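Local coordinates for sugar ABC transporter (Sugar-binding protein) (Bacillus halodurans, PDB 4YO7) that binds myo-inositol in the cleft between its two lobes and probably serves as the solute-binding component of a sugar ABC transporter, at residues 150-159 against 185-194; 45-55 against 74-85. All blocks are in the same frame, centred on the assembly; numbering follows the deposited sequence.

Contact 1: residues 150-159 against 185-194; sequences SIQSGLLQME and MRTEGNKQII. With NA (sodium ion), chain G; INS (1,2,3,4,5,6-hexahydroxy-cyclohexane), chain F.
R186 holds CG anti to its carbonyl carbon (chi1 -76°) and runs extended to NE, which carries its flank past S153, whose OG is turned between its own backbone N and carbonyl carbon (chi1 68°). The two residues meet near the start of a close helix pair, 150-159 against 185-194, in the C-terminal lobe of a periplasmic-binding-protein fold; the segment axes come within 6.7 Å and cross at -39°. Two glycines permit this approach. A CB on G154 would collide with R186 O, and one on G189 with I151 O, while the CA of G154 instead makes a CA-H...O contact with R186 O at 3.5 Å. I151 is a knob in the hole formed by M185, E188, G189 and Q192, its CG1 against the CA of G189. The Q192 amide lies beside this knob, and its NE2 donates to E188 OE2 on the anti lone pair, which probably helps to hold it there. Farther along, L155 CD2 and E159 CG both reach I193 CD1, the glutamate chain at about a right angle to the isoleucine. M158, a selenomethionine bent at chi2 and chi3, slides past I193 in the opposite direction, CG lying 3.6 Å from I193 CB, and its CE ends against CG1 of I194; I171 and V233 of the neighbouring sheet also touch M158. Beyond it the backbone O of I194 binds the sodium ion, with H197 and L200 completing the protein ligands. At the other end the guanidinium reaches the myo-inositol, with Y311 as a further partner of NH2. S153 OG, itself bonded to S150 O, accepts a weak bond from R186 NE, and beyond that bond NH1 and NH2 both donate to inositol O4, at 2.8 and 2.9 Å.

Contact 2: residues 45-55 against 74-85; sequences QKVIGVSISNL and PDFEFIFSDAQN
Q45 NE2 spends its two hydrogens across the contact: one goes to E77 OE2 at 2.8 Å, on the anti side and 31° out of the carboxylate plane, the other to P74 O at 3.1 Å. Both acceptors lie near the amide plane, which should fix the rotation of the glutamine end. The ladder then runs from K46 N to D75 O through to A83 N on I52 O, and N85 N closes on S53 O beyond the strands. At that far end D82 has CG anti to the backbone N (chi1 175°), which sends its carboxylate toward N54 and L55. OD1 accepts from Q84 N at 2.9 Å from above the carboxylate plane, an Asx turn, and also lies against N54 CA; OD2 takes a bond from a water that in turn accepts from L55 N. With D82 replaced by an alanine, Q84 N would probably lose its Asx-turn acceptor and the water one of its anchors, and the loop after the strand would be likely to shift more easily. The strands 46-52 and 76-82 are the parallel neighbours of a right-handed beta-alpha-beta crossover through helix 57-70, at one edge of the N-terminal lobe's Rossmann-like sheet. K46, F76, I48, F78, V50 and F80 share a sheet face. There K46 CB sits over a face of the F76 ring, a CH-pi contact 3.7 Å from the centroid, and I48 CD1 touches CE2 of both F76 and F78. I48 lies beside F78 pointing the same way, as V50 does beside F80. Helix 284-299 covers I48 and F76, whereas I79 and S81, on the reverse face, meet F97 of helix 87-100; on that reverse face V47 CG1 approaches I79 CD1 at 4.0 Å.

Overall arrangement
From the N terminus, strand 46-52 opens contact 2, and helix 57-70 carries the chain back so that strand 76-82 closes it, a loop of 18 intervening residues. The chain then adds strands 104-107, 129-132 and 144-147 to the same sheet before helix 150-164 opens contact 1. Strand 169-175 leads to helix 181-195, which closes it. The two loops follow in series, neither nested nor crossed. Contact 2 ties an edge strand to the N-terminal lobe's sheet, and contact 1 pairs helices of the other lobe. Their centres are about 32 Å apart, on opposite sides of the chain's centre, with the inositol site between the lobes.

Contact 1: residues 150-159 against 185-194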
loop_
_atom_site.group_PDB
_atom_site.type_symbol
_atom_site.label_atom_id
_atom_site.label_comp_id
_atom_site.label_asym_id
_atom_site.label_seq_id
_atom_site.Cartn_x
_atom_site.Cartn_y
_atom_site.Cartn_z
ATOM N N SER A 150 3.737 -1.593 -7.607
ATOM C CA SER A 150 4.529 -0.828 -6.670
ATOM C C SER A 150 5.676 -0.048 -7.283
ATOM O O SER A 150 5.889 1.112 -6.918
ATOM C CB SER A 150 5.089 -1.774 -5.606
ATOM O OG SER A 150 4.033 -2.342 -4.868
ATOM N N ILE A 151 6.424 -0.665 -8.195
ATOM C CA ILE A 151 7.595 0.027 -8.726
ATOM C C ILE A 151 7.180 1.307 -9.458
ATOM O O ILE A 151 7.944 2.279 -9.448
ATOM C CB ILE A 151 8.431 -0.863 -9.656
ATOM C CG1 ILE A 151 9.776 -0.195 -9.939
ATOM C CG2 ILE A 151 7.673 -1.193 -10.909
ATOM C CD1 ILE A 151 10.789 -1.073 -10.578
ATOM N N GLN A 152 5.973 1.311 -10.045
ATOM C CA GLN A 152 5.433 2.483 -10.752
ATOM C C GLN A 152 5.319 3.665 -9.774
ATOM O O GLN A 152 5.649 4.813 -10.126
ATOM C CB GLN A 152 4.058 2.163 -11.407
ATOM C CG GLN A 152 3.242 3.391 -11.921
ATOM C CD GLN A 152 1.855 3.057 -12.576
ATOM O OE1 GLN A 152 0.897 2.598 -11.921
ATOM N NE2 GLN A 152 1.749 3.344 -13.872
ATOM N N SER A 153 4.868 3.410 -8.549
ATOM C CA SER A 153 4.760 4.512 -7.591
ATOM C C SER A 153 6.137 5.068 -7.176
ATOM O O SER A 153 6.288 6.291 -7.013
ATOM C CB SER A 153 3.941 4.109 -6.358
ATOM O OG SER A 153 4.530 3.151 -5.514
ATOM N N GLY A 154 7.143 4.198 -7.034
ATOM C CA GLY A 154 8.482 4.664 -6.702
ATOM C C GLY A 154 9.108 5.436 -7.855
ATOM O O GLY A 154 9.785 6.451 -7.644
ATOM N N LEU A 155 8.839 4.997 -9.089
ATOM C CA LEU A 155 9.320 5.709 -10.276
ATOM C C LEU A 155 8.653 7.085 -10.407
ATOM O O LEU A 155 9.329 8.087 -10.646
ATOM C CB LEU A 155 9.078 4.883 -11.530
ATOM C CG LEU A 155 9.893 3.606 -11.713
ATOM C CD1 LEU A 155 9.267 2.736 -12.781
ATOM C CD2 LEU A 155 11.317 3.927 -12.104
ATOM N N LEU A 156 7.344 7.145 -10.215
ATOM C CA LEU A 156 6.607 8.411 -10.351
ATOM C C LEU A 156 7.063 9.402 -9.301
ATOM O O LEU A 156 7.303 10.568 -9.602
ATOM C CB LEU A 156 5.101 8.181 -10.233
ATOM C CG LEU A 156 4.391 7.528 -11.417
ATOM C CD1 LEU A 156 2.970 7.123 -10.998
ATOM C CD2 LEU A 156 4.341 8.449 -12.658
ATOM N N GLN A 157 7.176 8.913 -8.067
ATOM C CA GLN A 157 7.576 9.718 -6.929
ATOM C C GLN A 157 8.946 10.341 -7.151
ATOM O O GLN A 157 9.137 11.541 -6.985
ATOM C CB GLN A 157 7.596 8.839 -5.663
ATOM C CG GLN A 157 7.999 9.545 -4.421
ATOM C CD GLN A 157 8.205 8.580 -3.273
ATOM O OE1 GLN A 157 8.802 7.499 -3.443
ATOM N NE2 GLN A 157 7.717 8.947 -2.094
HETATM N N MSE A 158 9.916 9.506 -7.511
HETATM C CA MSE A 158 11.285 9.972 -7.592
HETATM C C MSE A 158 11.553 10.743 -8.876
HETATM O O MSE A 158 12.407 11.625 -8.900
HETATM C CB MSE A 158 12.253 8.790 -7.461
HETATM C CG MSE A 158 13.680 9.169 -7.260
HETATM SE SE MSE A 158 14.021 10.142 -5.592
HETATM C CE MSE A 158 15.134 11.562 -6.276
ATOM N N GLU A 159 10.816 10.455 -9.940
ATOM C CA GLU A 159 10.899 11.313 -11.118
ATOM C C GLU A 159 10.586 12.769 -10.759
ATOM O O GLU A 159 11.263 13.696 -11.202
ATOM C CB GLU A 159 9.933 10.845 -12.197
ATOM C CG GLU A 159 10.386 9.704 -13.063
ATOM C CD GLU A 159 9.241 9.203 -13.934
ATOM O OE1 GLU A 159 8.262 9.970 -14.121
ATOM O OE2 GLU A 159 9.313 8.049 -14.413
HETATM N N MSE A 185 9.962 -2.745 -3.879
HETATM C CA MSE A 185 9.814 -2.257 -5.235
HETATM C C MSE A 185 9.612 -0.746 -5.316
HETATM O O MSE A 185 10.023 -0.132 -6.301
HETATM C CB MSE A 185 8.685 -3.013 -5.949
HETATM C CG MSE A 185 9.033 -4.480 -6.159
HETATM SE SE MSE A 185 10.601 -4.703 -7.349
HETATM C CE MSE A 185 9.722 -4.469 -9.042
ATOM N N ARG A 186 9.057 -0.108 -4.285
ATOM C CA ARG A 186 9.034 1.359 -4.278
ATOM C C ARG A 186 10.458 1.890 -4.198
ATOM O O ARG A 186 10.855 2.777 -4.962
ATOM C CB ARG A 186 8.174 1.899 -3.134
ATOM C CG ARG A 186 6.719 1.762 -3.438
ATOM C CD ARG A 186 5.849 2.077 -2.243
ATOM N NE ARG A 186 4.446 1.880 -2.567
ATOM C CZ ARG A 186 3.476 1.847 -1.661
ATOM N NH1 ARG A 186 3.756 2.002 -0.373
ATOM N NH2 ARG A 186 2.231 1.647 -2.039
ATOM N N THR A 187 11.250 1.320 -3.304
ATOM C CA THR A 187 12.639 1.723 -3.198
ATOM C C THR A 187 13.431 1.402 -4.447
ATOM O O THR A 187 14.283 2.190 -4.829
ATOM C CB THR A 187 13.270 1.080 -1.960
ATOM O OG1 THR A 187 12.654 1.668 -0.832
ATOM C CG2 THR A 187 14.788 1.333 -1.853
ATOM N N GLU A 188 13.136 0.279 -5.097
ATOM C CA GLU A 188 13.807 -0.050 -6.351
ATOM C C GLU A 188 13.471 0.994 -7.429
ATOM O O GLU A 188 14.363 1.435 -8.174
ATOM C CB GLU A 188 13.453 -1.465 -6.824
ATOM C CG GLU A 188 13.977 -1.790 -8.232
ATOM C CD GLU A 188 15.493 -1.862 -8.319
ATOM O OE1 GLU A 188 16.174 -1.941 -7.260
ATOM O OE2 GLU A 188 16.007 -1.852 -9.467
ATOM N N GLY A 189 12.218 1.430 -7.482
ATOM C CA GLY A 189 11.821 2.456 -8.432
ATOM C C GLY A 189 12.542 3.759 -8.124
ATOM O O GLY A 189 13.018 4.439 -9.031
ATOM N N ASN A 190 12.610 4.114 -6.844
ATOM C CA ASN A 190 13.374 5.301 -6.456
ATOM C C ASN A 190 14.809 5.200 -6.978
ATOM O O ASN A 190 15.344 6.126 -7.596
ATOM C CB ASN A 190 13.456 5.483 -4.948
ATOM C CG ASN A 190 12.135 5.848 -4.296
ATOM O OD1 ASN A 190 11.166 6.304 -4.931
ATOM N ND2 ASN A 190 12.111 5.696 -2.995
ATOM N N LYS A 191 15.450 4.064 -6.691
ATOM C CA LYS A 191 16.849 3.902 -7.065
ATOM C C LYS A 191 17.076 3.868 -8.572
ATOM O O LYS A 191 18.147 4.264 -9.042
ATOM C CB LYS A 191 17.430 2.653 -6.410
ATOM C CG LYS A 191 17.549 2.835 -4.903
ATOM C CD LYS A 191 18.315 1.716 -4.221
ATOM C CE LYS A 191 18.492 1.991 -2.731
ATOM N NZ LYS A 191 19.395 0.995 -2.073
ATOM N N GLN A 192 16.095 3.407 -9.339
ATOM C CA GLN A 192 16.251 3.391 -10.793
ATOM C C GLN A 192 16.312 4.814 -11.327
ATOM O O GLN A 192 17.071 5.086 -12.274
ATOM C CB GLN A 192 15.125 2.603 -11.452
ATOM C CG GLN A 192 15.357 1.081 -11.356
ATOM C CD GLN A 192 14.289 0.258 -12.053
ATOM O OE1 GLN A 192 13.467 0.788 -12.799
ATOM N NE2 GLN A 192 14.314 -1.058 -11.827
ATOM N N ILE A 193 15.556 5.728 -10.715
ATOM C CA ILE A 193 15.594 7.129 -11.132
ATOM C C ILE A 193 16.899 7.748 -10.651
ATOM O O ILE A 193 17.549 8.528 -11.359
ATOM C CB ILE A 193 14.400 7.958 -10.582
ATOM C CG1 ILE A 193 13.050 7.425 -11.089
ATOM C CG2 ILE A 193 14.576 9.454 -10.915
ATOM C CD1 ILE A 193 12.897 7.351 -12.609
ATOM N N ILE A 194 17.293 7.418 -9.433
ATOM C CA ILE A 194 18.482 8.015 -8.858
ATOM C C ILE A 194 19.703 7.617 -9.688
ATOM O O ILE A 194 20.613 8.419 -9.879
ATOM C CB ILE A 194 18.632 7.606 -7.369
ATOM C CG1 ILE A 194 17.589 8.354 -6.534
ATOM C CG2 ILE A 194 20.052 7.905 -6.863
ATOM C CD1 ILE A 194 17.335 7.786 -5.122
HETATM NA NA NA G . 22.933 8.856 -9.230
HETATM C C1 INS F . 0.431 -0.865 3.536
HETATM C C2 INS F . 0.237 0.584 3.969
HETATM C C3 INS F . 0.922 1.498 2.952
HETATM C C4 INS F . 0.343 1.300 1.546
HETATM C C5 INS F . 0.501 -0.180 1.138
HETATM C C6 INS F . -0.177 -1.080 2.161
HETATM O O1 INS F . -0.228 -1.768 4.467
HETATM O O2 INS F . -1.164 0.849 3.985
HETATM O O3 INS F . 0.710 2.864 3.415
HETATM O O4 INS F . 1.082 2.090 0.602
HETATM O O5 INS F . -0.152 -0.368 -0.129
HETATM O O6 INS F . 0.068 -2.485 1.760
HETATM O O HOH W 1 25.349 9.224 -8.756
HETATM O O HOH W 2 23.916 8.049 -11.259
HETATM O O HOH W 3 23.269 6.887 -7.982
#

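Contact 2: residues 45-55 against 74-85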
loop_
_atom_site.group_PDB
_atom_site.type_symbol
_atom_site.label_atom_id
_atom_site.label_comp_id
_atom_site.label_asym_id
_atom_site.label_seq_id
_atom_site.Cartn_x
_atom_site.Cartn_y
_atom_site.Cartn_z
ATOM N N GLN A 45 -27.310 -19.082 0.928
ATOM C CA GLN A 45 -26.532 -17.851 1.051
ATOM C C GLN A 45 -25.084 -18.184 0.779
ATOM O O GLN A 45 -24.590 -19.210 1.228
ATOM C CB GLN A 45 -26.644 -17.239 2.447
ATOM C CG GLN A 45 -27.926 -16.570 2.739
ATOM C CD GLN A 45 -28.097 -15.314 1.932
ATOM O OE1 GLN A 45 -28.784 -15.322 0.920
ATOM N NE2 GLN A 45 -27.471 -14.218 2.376
ATOM N N LYS A 46 -24.416 -17.321 0.025
ATOM C CA LYS A 46 -22.992 -17.483 -0.241
ATOM C C LYS A 46 -22.191 -16.705 0.804
ATOM O O LYS A 46 -22.717 -15.844 1.469
ATOM C CB LYS A 46 -22.655 -17.029 -1.654
ATOM C CG LYS A 46 -23.087 -18.062 -2.693
ATOM C CD LYS A 46 -22.676 -17.698 -4.073
ATOM C CE LYS A 46 -23.531 -18.425 -5.109
ATOM N NZ LYS A 46 -23.454 -19.882 -4.944
ATOM N N VAL A 47 -20.932 -17.084 0.980
ATOM C CA VAL A 47 -20.104 -16.506 2.029
ATOM C C VAL A 47 -18.756 -16.177 1.444
ATOM O O VAL A 47 -18.160 -17.003 0.774
ATOM C CB VAL A 47 -19.916 -17.476 3.226
ATOM C CG1 VAL A 47 -19.098 -16.823 4.347
ATOM C CG2 VAL A 47 -21.278 -17.925 3.768
ATOM N N ILE A 48 -18.265 -14.982 1.740
ATOM C CA ILE A 48 -16.910 -14.603 1.396
ATOM C C ILE A 48 -16.142 -14.300 2.669
ATOM O O ILE A 48 -16.603 -13.523 3.494
ATOM C CB ILE A 48 -16.887 -13.408 0.440
ATOM C CG1 ILE A 48 -17.402 -13.861 -0.928
ATOM C CG2 ILE A 48 -15.473 -12.833 0.288
ATOM C CD1 ILE A 48 -17.627 -12.749 -1.938
ATOM N N GLY A 49 -14.963 -14.912 2.798
ATOM C CA GLY A 49 -14.095 -14.662 3.934
ATOM C C GLY A 49 -13.005 -13.685 3.532
ATOM O O GLY A 49 -12.381 -13.869 2.518
ATOM N N VAL A 50 -12.793 -12.654 4.342
ATOM C CA VAL A 50 -11.781 -11.639 4.074
ATOM C C VAL A 50 -10.812 -11.566 5.237
ATOM O O VAL A 50 -11.240 -11.509 6.387
ATOM C CB VAL A 50 -12.434 -10.275 3.885
ATOM C CG1 VAL A 50 -11.416 -9.182 3.535
ATOM C CG2 VAL A 50 -13.476 -10.386 2.805
ATOM N N SER A 51 -9.520 -11.579 4.939
ATOM C CA SER A 51 -8.500 -11.350 5.961
ATOM C C SER A 51 -7.597 -10.218 5.520
ATOM O O SER A 51 -6.785 -10.394 4.618
ATOM C CB SER A 51 -7.678 -12.609 6.226
ATOM O OG SER A 51 -6.622 -12.353 7.163
ATOM N N ILE A 52 -7.752 -9.063 6.175
ATOM C CA ILE A 52 -6.915 -7.914 5.877
ATOM C C ILE A 52 -5.708 -7.971 6.815
ATOM O O ILE A 52 -5.831 -8.438 7.931
ATOM C CB ILE A 52 -7.703 -6.592 6.013
ATOM C CG1 ILE A 52 -6.963 -5.439 5.331
ATOM C CG2 ILE A 52 -8.039 -6.269 7.470
ATOM C CD1 ILE A 52 -7.849 -4.246 5.049
ATOM N N SER A 53 -4.535 -7.551 6.354
ATOM C CA SER A 53 -3.334 -7.652 7.197
ATOM C C SER A 53 -3.461 -6.890 8.511
ATOM O O SER A 53 -3.044 -7.396 9.546
ATOM C CB SER A 53 -2.079 -7.164 6.446
ATOM O OG SER A 53 -2.174 -5.798 6.121
ATOM N N ASN A 54 -4.012 -5.685 8.448
ATOM C CA ASN A 54 -4.200 -4.825 9.605
ATOM C C ASN A 54 -4.934 -3.589 9.138
ATOM O O ASN A 54 -5.100 -3.397 7.933
ATOM C CB ASN A 54 -2.859 -4.488 10.300
ATOM C CG ASN A 54 -2.039 -3.423 9.582
ATOM O OD1 ASN A 54 -1.832 -3.447 8.356
ATOM N ND2 ASN A 54 -1.530 -2.500 10.363
ATOM N N LEU A 55 -5.402 -2.779 10.084
ATOM C CA LEU A 55 -6.146 -1.565 9.763
ATOM C C LEU A 55 -5.275 -0.325 9.931
ATOM O O LEU A 55 -5.522 0.529 10.782
ATOM C CB LEU A 55 -7.412 -1.490 10.619
ATOM C CG LEU A 55 -8.386 -2.630 10.287
ATOM C CD1 LEU A 55 -9.522 -2.630 11.302
ATOM C CD2 LEU A 55 -8.947 -2.527 8.888
ATOM N N PRO A 74 -27.022 -8.898 -1.193
ATOM C CA PRO A 74 -27.794 -9.414 -0.061
ATOM C C PRO A 74 -27.829 -10.932 -0.020
ATOM O O PRO A 74 -28.201 -11.495 0.997
ATOM C CB PRO A 74 -29.188 -8.813 -0.285
ATOM C CG PRO A 74 -29.260 -8.512 -1.727
ATOM C CD PRO A 74 -27.866 -8.199 -2.176
ATOM N N ASP A 75 -27.426 -11.572 -1.106
ATOM C CA ASP A 75 -27.325 -13.024 -1.158
ATOM C C ASP A 75 -25.962 -13.527 -0.663
ATOM O O ASP A 75 -25.695 -14.720 -0.708
ATOM C CB ASP A 75 -27.585 -13.528 -2.587
ATOM C CG ASP A 75 -26.734 -12.824 -3.649
ATOM O OD1 ASP A 75 -26.370 -11.624 -3.500
ATOM O OD2 ASP A 75 -26.450 -13.485 -4.673
ATOM N N PHE A 76 -25.128 -12.613 -0.180
ATOM C CA PHE A 76 -23.827 -12.949 0.382
ATOM C C PHE A 76 -23.722 -12.537 1.825
ATOM O O PHE A 76 -24.257 -11.496 2.221
ATOM C CB PHE A 76 -22.702 -12.263 -0.363
ATOM C CG PHE A 76 -22.331 -12.928 -1.634
ATOM C CD1 PHE A 76 -23.141 -12.834 -2.746
ATOM C CD2 PHE A 76 -21.169 -13.667 -1.717
ATOM C CE1 PHE A 76 -22.778 -13.457 -3.932
ATOM C CE2 PHE A 76 -20.808 -14.269 -2.892
ATOM C CZ PHE A 76 -21.626 -14.175 -3.997
ATOM N N GLU A 77 -23.007 -13.345 2.598
ATOM C CA GLU A 77 -22.507 -12.938 3.902
ATOM C C GLU A 77 -21.009 -12.700 3.782
ATOM O O GLU A 77 -20.333 -13.468 3.127
ATOM C CB GLU A 77 -22.754 -14.017 4.954
ATOM C CG GLU A 77 -24.151 -14.571 4.941
ATOM C CD GLU A 77 -25.196 -13.529 5.311
ATOM O OE1 GLU A 77 -24.851 -12.582 6.048
ATOM O OE2 GLU A 77 -26.359 -13.661 4.862
ATOM N N PHE A 78 -20.502 -11.659 4.422
ATOM C CA PHE A 78 -19.047 -11.426 4.447
ATOM C C PHE A 78 -18.482 -11.561 5.851
ATOM O O PHE A 78 -19.087 -11.105 6.815
ATOM C CB PHE A 78 -18.711 -10.038 3.892
ATOM C CG PHE A 78 -18.940 -9.915 2.416
ATOM C CD1 PHE A 78 -20.218 -9.822 1.908
ATOM C CD2 PHE A 78 -17.877 -9.910 1.538
ATOM C CE1 PHE A 78 -20.424 -9.720 0.553
ATOM C CE2 PHE A 78 -18.089 -9.803 0.180
ATOM C CZ PHE A 78 -19.354 -9.705 -0.301
ATOM N N ILE A 79 -17.326 -12.210 5.971
ATOM C CA ILE A 79 -16.608 -12.283 7.240
ATOM C C ILE A 79 -15.381 -11.415 7.094
ATOM O O ILE A 79 -14.464 -11.769 6.367
ATOM C CB ILE A 79 -16.181 -13.715 7.605
ATOM C CG1 ILE A 79 -17.401 -14.643 7.653
ATOM C CG2 ILE A 79 -15.476 -13.736 8.952
ATOM C CD1 ILE A 79 -17.018 -16.104 7.644
ATOM N N PHE A 80 -15.382 -10.261 7.762
ATOM C CA PHE A 80 -14.265 -9.310 7.675
ATOM C C PHE A 80 -13.354 -9.485 8.874
ATOM O O PHE A 80 -13.657 -9.013 9.970
ATOM C CB PHE A 80 -14.769 -7.862 7.587
ATOM C CG PHE A 80 -15.257 -7.486 6.224
ATOM C CD1 PHE A 80 -16.616 -7.382 5.970
ATOM C CD2 PHE A 80 -14.353 -7.291 5.173
ATOM C CE1 PHE A 80 -17.071 -7.054 4.713
ATOM C CE2 PHE A 80 -14.822 -6.965 3.897
ATOM C CZ PHE A 80 -16.190 -6.849 3.686
ATOM N N SER A 81 -12.229 -10.149 8.651
ATOM C CA SER A 81 -11.266 -10.457 9.698
ATOM C C SER A 81 -9.996 -9.629 9.539
ATOM O O SER A 81 -9.660 -9.191 8.444
ATOM C CB SER A 81 -10.890 -11.948 9.668
ATOM O OG SER A 81 -12.049 -12.748 9.883
ATOM N N ASP A 82 -9.314 -9.429 10.656
ATOM C CA ASP A 82 -8.126 -8.583 10.760
ATOM C C ASP A 82 -7.002 -9.435 11.353
ATOM O O ASP A 82 -7.130 -9.945 12.461
ATOM C CB ASP A 82 -8.443 -7.370 11.655
ATOM C CG ASP A 82 -7.253 -6.474 11.928
ATOM O OD1 ASP A 82 -6.138 -6.684 11.409
ATOM O OD2 ASP A 82 -7.469 -5.497 12.680
ATOM N N ALA A 83 -5.918 -9.601 10.606
ATOM C CA ALA A 83 -4.808 -10.446 11.044
ATOM C C ALA A 83 -3.906 -9.769 12.067
ATOM O O ALA A 83 -3.066 -10.434 12.656
ATOM C CB ALA A 83 -3.979 -10.885 9.860
ATOM N N GLN A 84 -4.074 -8.459 12.257
ATOM C CA GLN A 84 -3.277 -7.684 13.229
ATOM C C GLN A 84 -1.771 -7.882 13.039
ATOM O O GLN A 84 -1.015 -8.083 14.004
ATOM C CB GLN A 84 -3.698 -8.051 14.658
ATOM C CG GLN A 84 -5.154 -7.740 14.909
ATOM C CD GLN A 84 -5.638 -8.185 16.296
ATOM O OE1 GLN A 84 -5.682 -9.371 16.604
ATOM N NE2 GLN A 84 -5.990 -7.233 17.123
ATOM N N ASN A 85 -1.359 -7.864 11.778
ATOM C CA ASN A 85 0.039 -8.042 11.369
ATOM C C ASN A 85 0.692 -9.338 11.810
ATOM O O ASN A 85 1.913 -9.425 11.881
ATOM C CB ASN A 85 0.877 -6.869 11.894
ATOM C CG ASN A 85 0.421 -5.550 11.337
ATOM O OD1 ASN A 85 0.362 -5.376 10.119
ATOM N ND2 ASN A 85 0.070 -4.607 12.220
HETATM O O HOH W 4 -5.496 -3.663 12.878
#